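Local coordinates for coiled-coil quantitatively-enriched protein 1 (Schizosaccharomyces pombe, PDB 7CUJ), which links telomeres to the meiotic centrosome and is required for telomere clustering in meiotic prophase, telomere length regulation and chromosome segregation, at residues I217-A220 against I221-Q225; Y189-E192 against A193-V197. All coordinates share one frame; numbering follows the deposited sequence.

Interaction 1 (I217-A220 against I221-Q225); sequences IEHA and IKCFQ
I217 and I221, one turn apart, meet in a local contact between successive turns of the buried short helix 217-223, which follows strand 208-213. This side-chain pair is apolar: CD1 of I221 lies 3.8 Å from CG1 of I217, the two side chains crossing at a slant. With CG1 of I221 anti to its carbonyl carbon (chi1 -72°), the branch runs back along the helix, and this CG1 comes within 3.2 Å of I217 O. I221 N donates to that same I217 O at 2.8 Å in a nearly straight bond. One residue on, K222 N bonds likewise to E218 O. In the parallel alpha/beta domain, this helix packs against helices 47-65, 191-200 and 232-243, all of which reach I221; an alanine here would probably leave a gap among them and deprive I217 CG1 of its contact across the turn. Such branched aliphatic chains suit a position closed in on several sides. On another face, C223 SG sits obliquely to the H219 ring, 3.7 Å from its CD2, while H219 NE2 is hydrogen-bonded to M308 O. At the C-terminal end, A220 O takes weak bonds from C223 N and F224 N, and the F224 ring presents its edge to this oxygen, CD1 being 3.2 Å from A220 O.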
loop_
_atom_site.group_PDB
_atom_site.type_symbol
_atom_site.label_atom_id
_atom_site.label_comp_id
_atom_site.label_asym_id
_atom_site.label_seq_id
_atom_site.Cartn_x
_atom_site.Cartn_y
_atom_site.Cartn_z
ATOM N N ILE A 217 3.950 16.478 12.266
ATOM C CA ILE A 217 2.516 16.689 12.130
ATOM C C ILE A 217 2.073 17.861 13.004
ATOM O O ILE A 217 1.067 18.502 12.709
ATOM C CB ILE A 217 1.707 15.412 12.440
ATOM C CG1 ILE A 217 0.236 15.591 12.053
ATOM C CG2 ILE A 217 1.862 15.001 13.899
ATOM C CD1 ILE A 217 -0.537 14.307 11.914
ATOM N N GLU A 218 2.825 18.112 14.082
ATOM C CA GLU A 218 2.535 19.190 15.013
ATOM C C GLU A 218 2.674 20.523 14.282
ATOM O O GLU A 218 1.817 21.394 14.407
ATOM C CB GLU A 218 3.489 19.142 16.208
ATOM C CG GLU A 218 3.452 17.845 16.996
ATOM C CD GLU A 218 4.174 17.920 18.333
ATOM O OE1 GLU A 218 5.368 18.300 18.351
ATOM O OE2 GLU A 218 3.540 17.610 19.358
ATOM N N HIS A 219 3.759 20.654 13.510
ATOM C CA HIS A 219 4.015 21.817 12.676
ATOM C C HIS A 219 2.886 22.003 11.665
ATOM O O HIS A 219 2.421 23.123 11.460
ATOM C CB HIS A 219 5.380 21.673 11.990
ATOM C CG HIS A 219 5.919 22.942 11.424
ATOM N ND1 HIS A 219 7.227 23.054 10.994
ATOM C CD2 HIS A 219 5.348 24.149 11.223
ATOM C CE1 HIS A 219 7.438 24.274 10.541
ATOM N NE2 HIS A 219 6.300 24.965 10.674
ATOM N N ALA A 220 2.449 20.894 11.050
ATOM C CA ALA A 220 1.420 20.916 10.023
ATOM C C ALA A 220 0.074 21.335 10.613
ATOM O O ALA A 220 -0.627 22.161 10.031
ATOM C CB ALA A 220 1.337 19.572 9.336
ATOM N N ILE A 221 -0.276 20.762 11.770
ATOM C CA ILE A 221 -1.503 21.120 12.466
ATOM C C ILE A 221 -1.489 22.618 12.787
ATOM O O ILE A 221 -2.509 23.291 12.645
ATOM C CB ILE A 221 -1.710 20.237 13.715
ATOM C CG1 ILE A 221 -2.102 18.808 13.322
ATOM C CG2 ILE A 221 -2.728 20.857 14.664
ATOM C CD1 ILE A 221 -1.869 17.773 14.399
ATOM N N LYS A 222 -0.320 23.131 13.194
ATOM C CA LYS A 222 -0.149 24.539 13.525
ATOM C C LYS A 222 -0.513 25.418 12.326
ATOM O O LYS A 222 -1.237 26.398 12.486
ATOM C CB LYS A 222 1.248 24.793 14.109
ATOM C CG LYS A 222 1.961 26.064 13.660
ATOM C CD LYS A 222 1.415 27.345 14.251
ATOM C CE LYS A 222 1.724 28.556 13.395
ATOM N NZ LYS A 222 1.104 29.789 13.940
ATOM N N CYS A 223 -0.034 25.042 11.130
ATOM C CA CYS A 223 -0.140 25.881 9.944
ATOM C C CYS A 223 -1.543 25.834 9.339
ATOM O O CYS A 223 -1.883 26.690 8.525
ATOM C CB CYS A 223 0.886 25.482 8.889
ATOM S SG CYS A 223 2.593 25.872 9.356
ATOM N N PHE A 224 -2.347 24.835 9.726
ATOM C CA PHE A 224 -3.690 24.688 9.183
ATOM C C PHE A 224 -4.734 24.743 10.297
ATOM O O PHE A 224 -5.901 24.433 10.067
ATOM C CB PHE A 224 -3.799 23.434 8.307
ATOM C CG PHE A 224 -2.946 23.473 7.064
ATOM C CD1 PHE A 224 -1.645 22.992 7.084
ATOM C CD2 PHE A 224 -3.432 24.007 5.878
ATOM C CE1 PHE A 224 -0.849 23.039 5.950
ATOM C CE2 PHE A 224 -2.636 24.050 4.741
ATOM C CZ PHE A 224 -1.345 23.569 4.779
ATOM N N GLN A 225 -4.302 25.160 11.494
ATOM C CA GLN A 225 -5.197 25.414 12.614
ATOM C C GLN A 225 -6.306 26.368 12.182
ATOM O O GLN A 225 -7.469 26.171 12.527
ATOM C CB GLN A 225 -4.432 26.066 13.767
ATOM C CG GLN A 225 -3.888 25.084 14.794
ATOM C CD GLN A 225 -3.285 25.803 15.975
ATOM O OE1 GLN A 225 -2.548 26.776 15.828
ATOM N NE2 GLN A 225 -3.598 25.321 17.166
#

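Interaction 2 (Y189-E192 against A193-V197); sequences YDIE and AYMSV
D190 and A193 meet in a capping bond: D190 OD1 accepts A193 N at 2.7 Å, met nearly along its C-O axis. D190 is the N-cap of helix 191-200, and its chi1 of 60° sets CG between backbone N and carbonyl carbon, bringing the carboxylate forward to the amide of A193. A short, charged acceptor suits this place, since the first amides have no earlier carbonyl to bond to and the helix end would probably stabilise the negative charge. The small alanine methyl fits beside the carboxylate, its CB 3.3 Å from D190 OD1, and S127 OG is a second partner of that oxygen.

Backbone bonds carry the helix on. Y194 N bonds to D190 O at 3.3 Å, M195 N to I191 O at 2.7 Å and 173°, and S196 N follows to E192 O.

The apolar contacts spread from I191. Its CG2, anti to its own backbone N, touches M195 CG at 4.0 Å, the flexible methionine bending across the branched isoleucine. I191 CD1 lies farther from Y194 CB, at 4.4 Å.

The other acidic side chain, E192, extends OE1 to a salt bridge with K65 and a hydrogen bond from Q58. Together these features make the capped start of the crossover helix in a right-handed beta-alpha-beta unit, running from strand 184-188 to strand 208-213 of the parallel sheet.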
loop_
_atom_site.group_PDB
_atom_site.type_symbol
_atom_site.label_atom_id
_atom_site.label_comp_id
_atom_site.label_asym_id
_atom_site.label_seq_id
_atom_site.Cartn_x
_atom_site.Cartn_y
_atom_site.Cartn_z
ATOM N N TYR A 189 3.374 19.800 26.042
ATOM C CA TYR A 189 4.452 18.945 25.571
ATOM C C TYR A 189 4.223 18.594 24.101
ATOM O O TYR A 189 5.177 18.477 23.337
ATOM C CB TYR A 189 4.601 17.701 26.452
ATOM C CG TYR A 189 5.699 16.763 26.014
ATOM C CD1 TYR A 189 6.991 16.899 26.501
ATOM C CD2 TYR A 189 5.454 15.747 25.100
ATOM C CE1 TYR A 189 8.008 16.047 26.098
ATOM C CE2 TYR A 189 6.458 14.884 24.689
ATOM C CZ TYR A 189 7.740 15.037 25.188
ATOM O OH TYR A 189 8.735 14.194 24.791
ATOM N N ASP A 190 2.948 18.443 23.721
ATOM C CA ASP A 190 2.582 17.976 22.393
ATOM C C ASP A 190 1.261 18.610 21.961
ATOM O O ASP A 190 0.459 19.024 22.799
ATOM C CB ASP A 190 2.533 16.445 22.333
ATOM C CG ASP A 190 1.537 15.835 23.302
ATOM O OD1 ASP A 190 0.319 15.900 23.018
ATOM O OD2 ASP A 190 1.983 15.316 24.344
ATOM N N ILE A 191 1.054 18.654 20.639
ATOM C CA ILE A 191 -0.082 19.319 20.022
ATOM C C ILE A 191 -1.357 18.519 20.274
ATOM O O ILE A 191 -2.424 19.109 20.422
ATOM C CB ILE A 191 0.183 19.579 18.523
ATOM C CG1 ILE A 191 1.073 20.808 18.313
ATOM C CG2 ILE A 191 -1.108 19.676 17.721
ATOM C CD1 ILE A 191 0.485 22.110 18.826
ATOM N N GLU A 192 -1.241 17.184 20.327
ATOM C CA GLU A 192 -2.380 16.335 20.646
ATOM C C GLU A 192 -3.011 16.803 21.958
ATOM O O GLU A 192 -4.231 16.933 22.048
ATOM C CB GLU A 192 -1.975 14.859 20.697
ATOM C CG GLU A 192 -3.159 13.912 20.821
ATOM C CD GLU A 192 -2.833 12.427 20.911
ATOM O OE1 GLU A 192 -1.951 11.963 20.157
ATOM O OE2 GLU A 192 -3.465 11.734 21.738
ATOM N N ALA A 193 -2.165 17.073 22.962
ATOM C CA ALA A 193 -2.615 17.558 24.258
ATOM C C ALA A 193 -3.272 18.928 24.110
ATOM O O ALA A 193 -4.265 19.208 24.775
ATOM C CB ALA A 193 -1.466 17.599 25.237
ATOM N N TYR A 194 -2.715 19.768 23.228
ATOM C CA TYR A 194 -3.294 21.076 22.965
ATOM C C TYR A 194 -4.683 20.914 22.353
ATOM O O TYR A 194 -5.644 21.494 22.853
ATOM C CB TYR A 194 -2.372 21.946 22.108
ATOM C CG TYR A 194 -2.893 23.345 21.901
ATOM C CD1 TYR A 194 -2.686 24.332 22.853
ATOM C CD2 TYR A 194 -3.617 23.678 20.766
ATOM C CE1 TYR A 194 -3.176 25.617 22.676
ATOM C CE2 TYR A 194 -4.113 24.958 20.573
ATOM C CZ TYR A 194 -3.893 25.930 21.533
ATOM O OH TYR A 194 -4.376 27.194 21.353
ATOM N N MET A 195 -4.777 20.116 21.281
ATOM C CA MET A 195 -6.036 19.846 20.602
ATOM C C MET A 195 -7.091 19.434 21.625
ATOM O O MET A 195 -8.195 19.975 21.634
ATOM C CB MET A 195 -5.890 18.712 19.579
ATOM C CG MET A 195 -4.945 19.005 18.425
ATOM S SD MET A 195 -5.563 20.267 17.286
ATOM C CE MET A 195 -4.789 21.734 17.963
ATOM N N SER A 196 -6.713 18.478 22.483
ATOM C CA SER A 196 -7.592 17.847 23.455
ATOM C C SER A 196 -8.044 18.846 24.519
ATOM O O SER A 196 -9.233 18.940 24.813
ATOM C CB SER A 196 -6.908 16.649 24.069
ATOM O OG SER A 196 -7.769 15.976 24.973
ATOM N N VAL A 197 -7.086 19.591 25.085
ATOM C CA VAL A 197 -7.333 20.445 26.238
ATOM C C VAL A 197 -8.121 21.690 25.823
ATOM O O VAL A 197 -8.985 22.146 26.569
ATOM C CB VAL A 197 -6.025 20.798 26.973
ATOM C CG1 VAL A 197 -6.212 21.914 27.988
ATOM C CG2 VAL A 197 -5.413 19.574 27.639
#

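Both contacts are local, each within one short stretch of helix in the same alpha/beta domain, one piece of the longer protein. Interaction 2 builds the N-terminal start of helix 191-200, interaction 1 helix 217-223 and its C-terminal end. Interaction 1 is the more buried and pairs I217 with I221 beside its backbone bonds; interaction 2 is partly buried and combines a carboxylate cap with looser apolar contacts. They meet directly. E218, salt-bridged through OE1 to K103, brings OE2 3.0 Å from I191 N, probably a hydrogen bond, so a glutamate of the later helix serves the first residue of the earlier one. Nearby, I221 CG2 packs on I191 CG2 at 3.7 Å, joining the apolar sides of the two helices.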